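Local coordinates for fimbrin (Schizosaccharomyces pombe, PDB 1RT8), which binds and crosslinks actin filaments, supporting cell polarity, cytokinesis, mating and spore formation in fission yeast, at residues L408-M413 with L502-I507; M420-K423 with S428-R431; D446-I451 with R482-V487; S465-A470 with D494-R499. All blocks are in the same frame, centred on the assembly; numbering follows the deposited sequence.

Contact 1 (L408-M413 with L502-I507)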
loop_
_atom_site.group_PDB
_atom_site.type_symbol
_atom_site.label_atom_id
_atom_site.label_comp_id
_atom_site.label_asym_id
_atom_site.label_seq_id
_atom_site.Cartn_x
_atom_site.Cartn_y
_atom_site.Cartn_z
ATOM N N LEU A 408 -24.562 8.663 15.803
ATOM C CA LEU A 408 -24.474 9.166 14.437
ATOM C C LEU A 408 -25.049 8.114 13.493
ATOM O O LEU A 408 -24.428 7.080 13.276
ATOM C CB LEU A 408 -23.019 9.427 14.072
ATOM C CG LEU A 408 -22.806 10.028 12.688
ATOM C CD1 LEU A 408 -23.376 11.440 12.668
ATOM C CD2 LEU A 408 -21.323 10.034 12.356
ATOM N N SER A 409 -26.229 8.369 12.936
ATOM C CA SER A 409 -26.845 7.403 12.034
ATOM C C SER A 409 -26.369 7.598 10.599
ATOM O O SER A 409 -25.720 8.590 10.275
ATOM C CB SER A 409 -28.370 7.534 12.061
ATOM O OG SER A 409 -28.779 8.649 11.286
ATOM N N ASP A 410 -26.697 6.631 9.750
ATOM C CA ASP A 410 -26.341 6.680 8.340
ATOM C C ASP A 410 -27.091 7.849 7.718
ATOM O O ASP A 410 -26.549 8.575 6.883
ATOM C CB ASP A 410 -26.746 5.372 7.645
ATOM C CG ASP A 410 -25.731 4.245 7.853
ATOM O OD1 ASP A 410 -25.014 4.234 8.880
ATOM O OD2 ASP A 410 -25.660 3.357 6.979
ATOM N N SER A 411 -28.343 8.029 8.129
ATOM C CA SER A 411 -29.143 9.123 7.609
ATOM C C SER A 411 -28.491 10.449 7.988
ATOM O O SER A 411 -28.459 11.368 7.171
ATOM C CB SER A 411 -30.576 9.061 8.149
ATOM O OG SER A 411 -30.611 9.290 9.547
ATOM N N ASP A 412 -27.975 10.556 9.213
ATOM C CA ASP A 412 -27.309 11.791 9.645
ATOM C C ASP A 412 -26.114 12.093 8.725
ATOM O O ASP A 412 -25.863 13.246 8.386
ATOM C CB ASP A 412 -26.783 11.691 11.086
ATOM C CG ASP A 412 -27.891 11.559 12.123
ATOM O OD1 ASP A 412 -28.965 12.165 11.948
ATOM O OD2 ASP A 412 -27.672 10.854 13.128
ATOM N N MET A 413 -25.374 11.058 8.332
ATOM C CA MET A 413 -24.221 11.254 7.443
ATOM C C MET A 413 -24.658 11.706 6.046
ATOM O O MET A 413 -24.046 12.607 5.457
ATOM C CB MET A 413 -23.390 9.967 7.356
ATOM C CG MET A 413 -22.725 9.598 8.673
ATOM S SD MET A 413 -21.778 8.063 8.587
ATOM C CE MET A 413 -20.302 8.606 7.770
ATOM N N LEU A 502 -18.546 1.353 1.258
ATOM C CA LEU A 502 -17.317 2.034 0.903
ATOM C C LEU A 502 -17.585 3.514 0.691
ATOM O O LEU A 502 -16.729 4.348 0.984
ATOM C CB LEU A 502 -16.688 1.377 -0.329
ATOM C CG LEU A 502 -16.472 -0.138 -0.157
ATOM C CD1 LEU A 502 -15.674 -0.717 -1.335
ATOM C CD2 LEU A 502 -15.729 -0.406 1.144
ATOM N N VAL A 503 -18.776 3.848 0.205
ATOM C CA VAL A 503 -19.115 5.251 0.023
ATOM C C VAL A 503 -19.222 5.887 1.408
ATOM O O VAL A 503 -18.748 6.997 1.628
ATOM C CB VAL A 503 -20.467 5.443 -0.712
ATOM C CG1 VAL A 503 -20.928 6.906 -0.584
ATOM C CG2 VAL A 503 -20.321 5.066 -2.194
ATOM N N LEU A 504 -19.830 5.178 2.351
ATOM C CA LEU A 504 -19.989 5.725 3.698
ATOM C C LEU A 504 -18.631 5.934 4.363
ATOM O O LEU A 504 -18.424 6.939 5.046
ATOM C CB LEU A 504 -20.903 4.822 4.544
ATOM C CG LEU A 504 -21.347 5.366 5.918
ATOM C CD1 LEU A 504 -22.646 4.695 6.386
ATOM C CD2 LEU A 504 -20.236 5.160 6.914
ATOM N N HIS A 505 -17.700 5.002 4.159
ATOM C CA HIS A 505 -16.346 5.126 4.717
ATOM C C HIS A 505 -15.692 6.417 4.212
ATOM O O HIS A 505 -15.062 7.146 4.969
ATOM C CB HIS A 505 -15.490 3.917 4.305
ATOM C CG HIS A 505 -14.012 4.106 4.499
ATOM N ND1 HIS A 505 -13.151 4.370 3.453
ATOM C CD2 HIS A 505 -13.241 4.051 5.612
ATOM C CE1 HIS A 505 -11.915 4.470 3.913
ATOM N NE2 HIS A 505 -11.943 4.281 5.221
ATOM N N PHE A 506 -15.856 6.688 2.925
ATOM C CA PHE A 506 -15.291 7.885 2.305
ATOM C C PHE A 506 -15.882 9.155 2.942
ATOM O O PHE A 506 -15.150 10.054 3.351
ATOM C CB PHE A 506 -15.593 7.859 0.803
ATOM C CG PHE A 506 -15.153 9.096 0.068
ATOM C CD1 PHE A 506 -13.817 9.290 -0.256
ATOM C CD2 PHE A 506 -16.080 10.065 -0.298
ATOM C CE1 PHE A 506 -13.405 10.434 -0.939
ATOM C CE2 PHE A 506 -15.680 11.215 -0.981
ATOM C CZ PHE A 506 -14.338 11.401 -1.301
ATOM N N ILE A 507 -17.209 9.216 3.019
ATOM C CA ILE A 507 -17.883 10.369 3.601
ATOM C C ILE A 507 -17.472 10.547 5.058
ATOM O O ILE A 507 -17.222 11.665 5.522
ATOM C CB ILE A 507 -19.414 10.217 3.511
ATOM C CG1 ILE A 507 -19.844 10.212 2.045
ATOM C CG2 ILE A 507 -20.107 11.361 4.246
ATOM C CD1 ILE A 507 -19.432 11.461 1.279
#

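Contact 2 (M420-K423 with S428-R431)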
loop_
_atom_site.group_PDB
_atom_site.type_symbol
_atom_site.label_atom_id
_atom_site.label_comp_id
_atom_site.label_asym_id
_atom_site.label_seq_id
_atom_site.Cartn_x
_atom_site.Cartn_y
_atom_site.Cartn_z
ATOM N N MET A 420 -23.364 19.820 2.619
ATOM C CA MET A 420 -22.074 20.239 2.085
ATOM C C MET A 420 -22.151 20.406 0.556
ATOM O O MET A 420 -21.688 21.404 0.008
ATOM C CB MET A 420 -21.020 19.188 2.459
ATOM C CG MET A 420 -19.690 19.755 2.913
ATOM S SD MET A 420 -19.847 20.996 4.210
ATOM C CE MET A 420 -18.803 20.342 5.498
ATOM N N ALA A 421 -22.759 19.434 -0.118
ATOM C CA ALA A 421 -22.892 19.452 -1.575
ATOM C C ALA A 421 -23.786 20.577 -2.099
ATOM O O ALA A 421 -23.600 21.055 -3.222
ATOM C CB ALA A 421 -23.426 18.112 -2.059
ATOM N N ALA A 422 -24.759 20.992 -1.293
ATOM C CA ALA A 422 -25.682 22.052 -1.692
ATOM C C ALA A 422 -25.059 23.443 -1.654
ATOM O O ALA A 422 -25.722 24.425 -1.981
ATOM C CB ALA A 422 -26.919 22.027 -0.803
ATOM N N LYS A 423 -23.796 23.530 -1.253
ATOM C CA LYS A 423 -23.113 24.815 -1.174
ATOM C C LYS A 423 -22.424 25.167 -2.496
ATOM O O LYS A 423 -21.208 25.366 -2.539
ATOM C CB LYS A 423 -22.084 24.802 -0.032
ATOM C CG LYS A 423 -22.681 24.427 1.319
ATOM C CD LYS A 423 -21.700 24.620 2.470
ATOM C CE LYS A 423 -22.342 24.167 3.785
ATOM N NZ LYS A 423 -21.541 24.491 5.008
ATOM N N SER A 428 -26.285 16.362 -8.127
ATOM C CA SER A 428 -27.577 16.260 -7.462
ATOM C C SER A 428 -27.452 15.795 -6.018
ATOM O O SER A 428 -26.452 15.196 -5.628
ATOM C CB SER A 428 -28.488 15.283 -8.217
ATOM O OG SER A 428 -29.034 15.870 -9.385
ATOM N N GLN A 429 -28.479 16.088 -5.229
ATOM C CA GLN A 429 -28.534 15.673 -3.838
ATOM C C GLN A 429 -28.779 14.176 -3.892
ATOM O O GLN A 429 -29.326 13.673 -4.878
ATOM C CB GLN A 429 -29.704 16.364 -3.143
ATOM C CG GLN A 429 -29.514 17.856 -2.974
ATOM C CD GLN A 429 -28.714 18.181 -1.735
ATOM O OE1 GLN A 429 -29.186 17.984 -0.614
ATOM N NE2 GLN A 429 -27.497 18.675 -1.922
ATOM N N ILE A 430 -28.384 13.457 -2.851
ATOM C CA ILE A 430 -28.583 12.018 -2.850
ATOM C C ILE A 430 -29.650 11.562 -1.866
ATOM O O ILE A 430 -29.948 12.238 -0.880
ATOM C CB ILE A 430 -27.270 11.258 -2.545
ATOM C CG1 ILE A 430 -26.776 11.588 -1.135
ATOM C CG2 ILE A 430 -26.209 11.624 -3.578
ATOM C CD1 ILE A 430 -25.608 10.715 -0.698
ATOM N N ARG A 431 -30.230 10.407 -2.161
ATOM C CA ARG A 431 -31.266 9.829 -1.325
ATOM C C ARG A 431 -30.609 9.083 -0.172
ATOM O O ARG A 431 -31.059 9.161 0.976
ATOM C CB ARG A 431 -32.119 8.871 -2.154
ATOM C CG ARG A 431 -33.251 8.231 -1.388
ATOM C CD ARG A 431 -34.161 7.443 -2.322
ATOM N NE ARG A 431 -35.334 6.932 -1.618
ATOM C CZ ARG A 431 -36.212 7.697 -0.976
ATOM N NH1 ARG A 431 -36.058 9.015 -0.946
ATOM N NH2 ARG A 431 -37.249 7.144 -0.359
#

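Contact 3 (D446-I451 with R482-V487)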
loop_
_atom_site.group_PDB
_atom_site.type_symbol
_atom_site.label_atom_id
_atom_site.label_comp_id
_atom_site.label_asym_id
_atom_site.label_seq_id
_atom_site.Cartn_x
_atom_site.Cartn_y
_atom_site.Cartn_z
ATOM N N ASP A 446 -18.827 17.667 -5.145
ATOM C CA ASP A 446 -19.644 18.751 -4.578
ATOM C C ASP A 446 -19.502 18.799 -3.054
ATOM O O ASP A 446 -19.489 19.879 -2.452
ATOM C CB ASP A 446 -21.130 18.571 -4.910
ATOM C CG ASP A 446 -21.461 18.938 -6.336
ATOM O OD1 ASP A 446 -20.639 19.607 -6.990
ATOM O OD2 ASP A 446 -22.555 18.563 -6.797
ATOM N N VAL A 447 -19.424 17.626 -2.426
ATOM C CA VAL A 447 -19.264 17.566 -0.975
ATOM C C VAL A 447 -17.948 18.260 -0.622
ATOM O O VAL A 447 -17.891 19.094 0.281
ATOM C CB VAL A 447 -19.197 16.115 -0.475
ATOM C CG1 VAL A 447 -18.911 16.095 1.017
ATOM C CG2 VAL A 447 -20.511 15.400 -0.766
ATOM N N LEU A 448 -16.893 17.909 -1.352
ATOM C CA LEU A 448 -15.572 18.480 -1.124
ATOM C C LEU A 448 -15.584 19.981 -1.379
ATOM O O LEU A 448 -14.873 20.748 -0.715
ATOM C CB LEU A 448 -14.547 17.788 -2.031
ATOM C CG LEU A 448 -14.216 16.336 -1.653
ATOM C CD1 LEU A 448 -13.629 15.567 -2.825
ATOM C CD2 LEU A 448 -13.243 16.351 -0.500
ATOM N N HIS A 449 -16.393 20.392 -2.347
ATOM C CA HIS A 449 -16.515 21.796 -2.698
ATOM C C HIS A 449 -17.175 22.528 -1.539
ATOM O O HIS A 449 -16.896 23.702 -1.288
ATOM C CB HIS A 449 -17.348 21.960 -3.975
ATOM C CG HIS A 449 -17.581 23.390 -4.355
ATOM N ND1 HIS A 449 -18.725 24.076 -4.002
ATOM C CD2 HIS A 449 -16.786 24.286 -4.987
ATOM C CE1 HIS A 449 -18.621 25.332 -4.399
ATOM N NE2 HIS A 449 -17.455 25.486 -4.998
ATOM N N GLY A 450 -18.057 21.832 -0.831
ATOM C CA GLY A 450 -18.703 22.455 0.308
ATOM C C GLY A 450 -17.745 22.618 1.479
ATOM O O GLY A 450 -17.863 23.561 2.264
ATOM N N ILE A 451 -16.792 21.699 1.603
ATOM C CA ILE A 451 -15.819 21.734 2.694
ATOM C C ILE A 451 -14.769 22.808 2.458
ATOM O O ILE A 451 -14.406 23.550 3.370
ATOM C CB ILE A 451 -15.124 20.370 2.848
ATOM C CG1 ILE A 451 -16.158 19.310 3.231
ATOM C CG2 ILE A 451 -14.043 20.425 3.927
ATOM C CD1 ILE A 451 -15.574 17.919 3.338
ATOM N N ARG A 482 -7.428 13.711 0.195
ATOM C CA ARG A 482 -6.139 13.434 0.799
ATOM C C ARG A 482 -5.381 14.730 1.036
ATOM O O ARG A 482 -4.643 14.843 2.020
ATOM C CB ARG A 482 -5.337 12.451 -0.069
ATOM C CG ARG A 482 -5.861 11.022 0.087
ATOM C CD ARG A 482 -5.255 10.018 -0.887
ATOM N NE ARG A 482 -5.780 8.679 -0.621
ATOM C CZ ARG A 482 -5.745 7.671 -1.484
ATOM N NH1 ARG A 482 -5.207 7.844 -2.686
ATOM N NH2 ARG A 482 -6.261 6.492 -1.146
ATOM N N LYS A 483 -5.577 15.711 0.156
ATOM C CA LYS A 483 -4.910 17.004 0.320
ATOM C C LYS A 483 -5.442 17.682 1.593
ATOM O O LYS A 483 -4.751 18.479 2.221
ATOM C CB LYS A 483 -5.170 17.923 -0.885
ATOM C CG LYS A 483 -4.396 19.246 -0.806
ATOM C CD LYS A 483 -5.018 20.372 -1.659
ATOM C CE LYS A 483 -4.898 20.129 -3.148
ATOM N NZ LYS A 483 -5.111 21.385 -3.944
ATOM N N LEU A 484 -6.680 17.370 1.956
ATOM C CA LEU A 484 -7.289 17.933 3.162
ATOM C C LEU A 484 -6.888 17.147 4.423
ATOM O O LEU A 484 -7.212 17.547 5.548
ATOM C CB LEU A 484 -8.812 17.930 3.039
ATOM C CG LEU A 484 -9.486 18.931 2.095
ATOM C CD1 LEU A 484 -10.925 18.502 1.896
ATOM C CD2 LEU A 484 -9.423 20.343 2.661
ATOM N N GLY A 485 -6.193 16.033 4.222
ATOM C CA GLY A 485 -5.760 15.209 5.338
ATOM C C GLY A 485 -6.616 13.976 5.597
ATOM O O GLY A 485 -6.433 13.294 6.598
ATOM N N ALA A 486 -7.545 13.677 4.700
ATOM C CA ALA A 486 -8.422 12.522 4.873
ATOM C C ALA A 486 -7.705 11.191 4.654
ATOM O O ALA A 486 -6.939 11.040 3.707
ATOM C CB ALA A 486 -9.607 12.630 3.919
ATOM N N VAL A 487 -7.967 10.229 5.530
ATOM C CA VAL A 487 -7.381 8.896 5.424
ATOM C C VAL A 487 -8.432 8.056 4.705
ATOM O O VAL A 487 -9.483 7.736 5.271
ATOM C CB VAL A 487 -7.080 8.308 6.831
ATOM C CG1 VAL A 487 -6.711 6.832 6.722
ATOM C CG2 VAL A 487 -5.929 9.078 7.464
#

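Contact 4 (S465-A470 with D494-R499)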
loop_
_atom_site.group_PDB
_atom_site.type_symbol
_atom_site.label_atom_id
_atom_site.label_comp_id
_atom_site.label_asym_id
_atom_site.label_seq_id
_atom_site.Cartn_x
_atom_site.Cartn_y
_atom_site.Cartn_z
ATOM N N SER A 465 -20.582 11.155 -17.395
ATOM C CA SER A 465 -21.565 10.472 -18.242
ATOM C C SER A 465 -21.088 9.108 -18.723
ATOM O O SER A 465 -21.888 8.282 -19.164
ATOM C CB SER A 465 -21.910 11.337 -19.456
ATOM O OG SER A 465 -20.751 11.582 -20.225
ATOM N N THR A 466 -19.785 8.881 -18.663
ATOM C CA THR A 466 -19.218 7.601 -19.070
ATOM C C THR A 466 -18.484 7.053 -17.860
ATOM O O THR A 466 -18.217 7.793 -16.907
ATOM C CB THR A 466 -18.204 7.759 -20.215
ATOM O OG1 THR A 466 -17.028 8.414 -19.722
ATOM C CG2 THR A 466 -18.809 8.584 -21.354
ATOM N N GLU A 467 -18.157 5.766 -17.888
ATOM C CA GLU A 467 -17.444 5.161 -16.771
ATOM C C GLU A 467 -16.069 5.808 -16.602
ATOM O O GLU A 467 -15.634 6.083 -15.484
ATOM C CB GLU A 467 -17.291 3.658 -16.994
ATOM C CG GLU A 467 -16.524 2.949 -15.905
ATOM C CD GLU A 467 -16.526 1.446 -16.086
ATOM O OE1 GLU A 467 -16.028 0.976 -17.132
ATOM O OE2 GLU A 467 -17.028 0.735 -15.185
ATOM N N GLU A 468 -15.391 6.063 -17.717
ATOM C CA GLU A 468 -14.068 6.672 -17.665
ATOM C C GLU A 468 -14.111 8.059 -17.055
ATOM O O GLU A 468 -13.251 8.417 -16.254
ATOM C CB GLU A 468 -13.443 6.750 -19.062
ATOM C CG GLU A 468 -12.051 7.374 -19.068
ATOM C CD GLU A 468 -11.113 6.724 -18.050
ATOM O OE1 GLU A 468 -10.905 5.492 -18.128
ATOM O OE2 GLU A 468 -10.584 7.443 -17.172
ATOM N N LEU A 469 -15.108 8.847 -17.435
ATOM C CA LEU A 469 -15.223 10.194 -16.899
ATOM C C LEU A 469 -15.576 10.150 -15.407
ATOM O O LEU A 469 -15.104 10.971 -14.624
ATOM C CB LEU A 469 -16.281 10.979 -17.677
ATOM C CG LEU A 469 -15.926 11.310 -19.136
ATOM C CD1 LEU A 469 -17.116 11.974 -19.815
ATOM C CD2 LEU A 469 -14.702 12.221 -19.173
ATOM N N ALA A 470 -16.405 9.188 -15.017
ATOM C CA ALA A 470 -16.788 9.057 -13.616
ATOM C C ALA A 470 -15.555 8.735 -12.773
ATOM O O ALA A 470 -15.324 9.367 -11.745
ATOM C CB ALA A 470 -17.836 7.973 -13.453
ATOM N N ASP A 494 -14.798 2.249 -6.378
ATOM C CA ASP A 494 -15.763 1.951 -5.327
ATOM C C ASP A 494 -16.891 2.986 -5.304
ATOM O O ASP A 494 -18.040 2.670 -4.970
ATOM C CB ASP A 494 -15.052 1.867 -3.979
ATOM C CG ASP A 494 -14.027 0.749 -3.942
ATOM O OD1 ASP A 494 -14.356 -0.369 -4.399
ATOM O OD2 ASP A 494 -12.899 0.978 -3.453
ATOM N N ILE A 495 -16.562 4.226 -5.665
ATOM C CA ILE A 495 -17.564 5.285 -5.728
ATOM C C ILE A 495 -18.378 5.139 -7.029
ATOM O O ILE A 495 -19.611 5.186 -7.008
ATOM C CB ILE A 495 -16.888 6.680 -5.683
ATOM C CG1 ILE A 495 -16.358 6.950 -4.268
ATOM C CG2 ILE A 495 -17.868 7.761 -6.122
ATOM C CD1 ILE A 495 -15.513 8.206 -4.175
ATOM N N VAL A 496 -17.689 4.945 -8.152
ATOM C CA VAL A 496 -18.366 4.793 -9.449
ATOM C C VAL A 496 -19.375 3.631 -9.428
ATOM O O VAL A 496 -20.468 3.734 -10.002
ATOM C CB VAL A 496 -17.338 4.581 -10.594
ATOM C CG1 VAL A 496 -18.058 4.268 -11.916
ATOM C CG2 VAL A 496 -16.486 5.829 -10.745
ATOM N N ALA A 497 -19.018 2.543 -8.749
ATOM C CA ALA A 497 -19.885 1.379 -8.638
ATOM C C ALA A 497 -20.886 1.531 -7.475
ATOM O O ALA A 497 -21.725 0.662 -7.242
ATOM C CB ALA A 497 -19.030 0.120 -8.439
ATOM N N VAL A 498 -20.776 2.635 -6.746
ATOM C CA VAL A 498 -21.647 2.926 -5.613
ATOM C C VAL A 498 -21.764 1.787 -4.600
ATOM O O VAL A 498 -22.862 1.325 -4.293
ATOM C CB VAL A 498 -23.070 3.311 -6.082
ATOM C CG1 VAL A 498 -23.851 3.912 -4.921
ATOM C CG2 VAL A 498 -22.987 4.302 -7.232
ATOM N N ARG A 499 -20.626 1.327 -4.093
ATOM C CA ARG A 499 -20.610 0.265 -3.096
ATOM C C ARG A 499 -20.888 1.017 -1.794
ATOM O O ARG A 499 -20.006 1.658 -1.237
ATOM C CB ARG A 499 -19.243 -0.417 -3.123
ATOM C CG ARG A 499 -19.016 -1.096 -4.486
ATOM C CD ARG A 499 -17.593 -1.607 -4.752
ATOM N NE ARG A 499 -17.583 -2.417 -5.974
ATOM C CZ ARG A 499 -16.696 -2.299 -6.956
ATOM N NH1 ARG A 499 -15.720 -1.398 -6.875
ATOM N NH2 ARG A 499 -16.799 -3.073 -8.033
#

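Contact 1 (L408-M413 with L502-I507)
L504 receives M413 and D410 through different branches of its isobutyl group, and apolar packing makes up most of the contact. The M413 thioether lies against CD2 of L504, with M413 CE 3.6 Å from L504 CD2, and the two side chains cross at about a right angle. A bend at the last torsion of the methionine (chi3 78°) folds the methyl inward, so that M413 CE also comes within 3.7 Å of the carbonyl oxygen L504 O. One turn further on, I507 makes a looser approach, its CG2 standing 4.3 Å from the carbonyl oxygen M413 O.

These residues join the first turn of helix 410-421 to helix 500-511, the first and last helices of the fourth calponin-homology domain, within the second actin-binding region. W387 and I394 of helix 379-397 touch L504 as well, and an alanine in its place would probably open a gap between the three helices and leave the M413 thioether freer to turn.

The polar part lies at the exposed margin. D410 OD2 sits 3.4 Å from L504 CD1, a van der Waals contact of the carboxylate with a methyl group, while D410 OD1 is held by a salt bridge to R391, which also bonds the carbonyl oxygen of L408. The helix start is secured locally: S409, at the N-cap position, donates its backbone N-H to D412 OD2 over 2.9 Å in a nearly straight bond (168°), meeting it on the anti side and tilted out of the carboxylate plane, and S409 OG and S411 OG share a hydrogen bond of 2.6 Å.

Contact 2 (M420-K423 with S428-R431)
NE2 of Q429 donates a hydrogen bond to the carbonyl oxygen of N418, one turn back from the C-terminal end of helix 410-421, and this bond holds the carboxamide over the C-terminal end of the helix. From there the nitrogen rests against two alanines. A422 is the nearer, with Q429 NE2 3.6 Å from A422 CB and equally 3.6 Å from the backbone nitrogen A422 N, whereas A421 CB lies 4.1 Å from Q429 NE2. These are van der Waals contacts; no hydrogen bond joins the two segments directly.

The glutamine reaches the helix by folding back on itself. CG stands beside the backbone N (chi1 -69°), and a second bend at chi2, -84°, turns the amide end toward the alanines. The small methyl groups probably let the carboxamide approach the main chain this closely. A422 and Q429 are both exposed and both also touch a neighbouring molecule in the crystal, while the methyl of A421 is buried.

N418 grips the returning chain a second time, its OD1 accepting from the backbone N of I430, so one residue of the helix binds both a side chain and the main chain of 428-431. Just past the helix end K423 N bonds back to M420 O over 3.2 Å, and segment 428-431 then runs back along helix 410-421, with F443 of helix 442-451 touching A421 and I430 alike.

Contact 3 (D446-I451 with R482-V487)
CD1 of L484 is the methyl through which the two segments meet, reaching the buried L448 and the partly exposed I451. The two approaches are nearly equal, L448 CD2 to L484 CD1 at 4.0 Å and I451 CG2 to L484 CD1 at 4.2 Å, so the contrast between them lies in their surroundings. L448 also packs on A477, I480 and A481 of helix 467-483, so L484 adds one more apolar surface to a side chain already lodged against the preceding turns.

The more open side is at I451, since both it and L484 are partly exposed and touch a neighbouring molecule in the crystal. With its longer branch beside the backbone N (chi1 -63°), I451 turns CG2 anti to that nitrogen, which carries CG2 to L484; the same side chain also meets W416 and M420 of helix 410-421. The side chains of L448 and I451 both cross L484 obliquely, and the backbones stay well apart.

Beyond L484 the chain turns sharply. G485 has a positive phi of 100°, and its N bonds to R482 O over 2.9 Å; a CB at these backbone angles would press on the preceding carbonyl oxygen, which accounts for the glycine. The carbonyl oxygens of R482 and K483 are taken by N94 and N90 of helix 82-99, in the first calponin-homology domain. The arrangement is a Schellman motif ending the long helix 467-483, packed by its leucine on helix 442-451 of the fourth calponin-homology domain.

Contact 4 (S465-A470 with D494-R499)
The backbones come nearest where A470, in the first turn of helix 467-483, faces V496 at the end of the short helix 492-496, their CA atoms 6.2 Å apart. V496 fills this interval with both of its methyls. CG2 lies 3.7 Å from A470 CB and touches the alanine's carbonyl carbon too, while V496 CG1 stands 4.0 Å from A470 CB. With CG1 anti to the backbone N (chi1 174°) and CG2 beside it, the forked end straddles the alanine methyl. At the exposed margin, the aliphatic part of E467 makes a marginal contact, its CG 4.5 Å from V496 CG1.

Each segment carries its own terminal structure. T466 OG1 accepts from L469 N over 3.0 Å, capping the start of helix 467-483. In the other segment, R499 NH1 meets D494 OD1 in a 3.0 Å salt bridge, bent to 141° at the hydrogen, and A497 CB lies over one face of the guanidinium. E493 is a second partner for R499, and D494 OD2 pairs with R285 of helix 282-296, in the third calponin-homology domain.

V498, with positive phi, closes helix 492-496 in a Schellman motif, and R499 takes the N-cap position of helix 500-511: a tight turn from the short helix into the last helix of the fourth calponin-homology domain.

How the contacts relate
All four contacts belong to the fourth calponin-homology domain, in the second actin-binding region. Contact 1 brings the two ends of the domain together, and the other three lie within the chain it spans. Contacts 2 and 3 adjoin through neighbouring helices, their centres about 14 Å apart, with M420 CG 3.6 Å from I451 CG1 and A421 CB 3.7 Å from D446 CB. Contacts 3 and 4 use opposite ends of helix 467-483 and do not touch, their nearest atoms about 8 Å apart. Contact 4 leads into contact 1 along the chain, where L502 CD1 packs 3.4 Å from D494 OD1. Contact 1 is about 14 Å from contact 2, centre to centre, sharing helix 410-421.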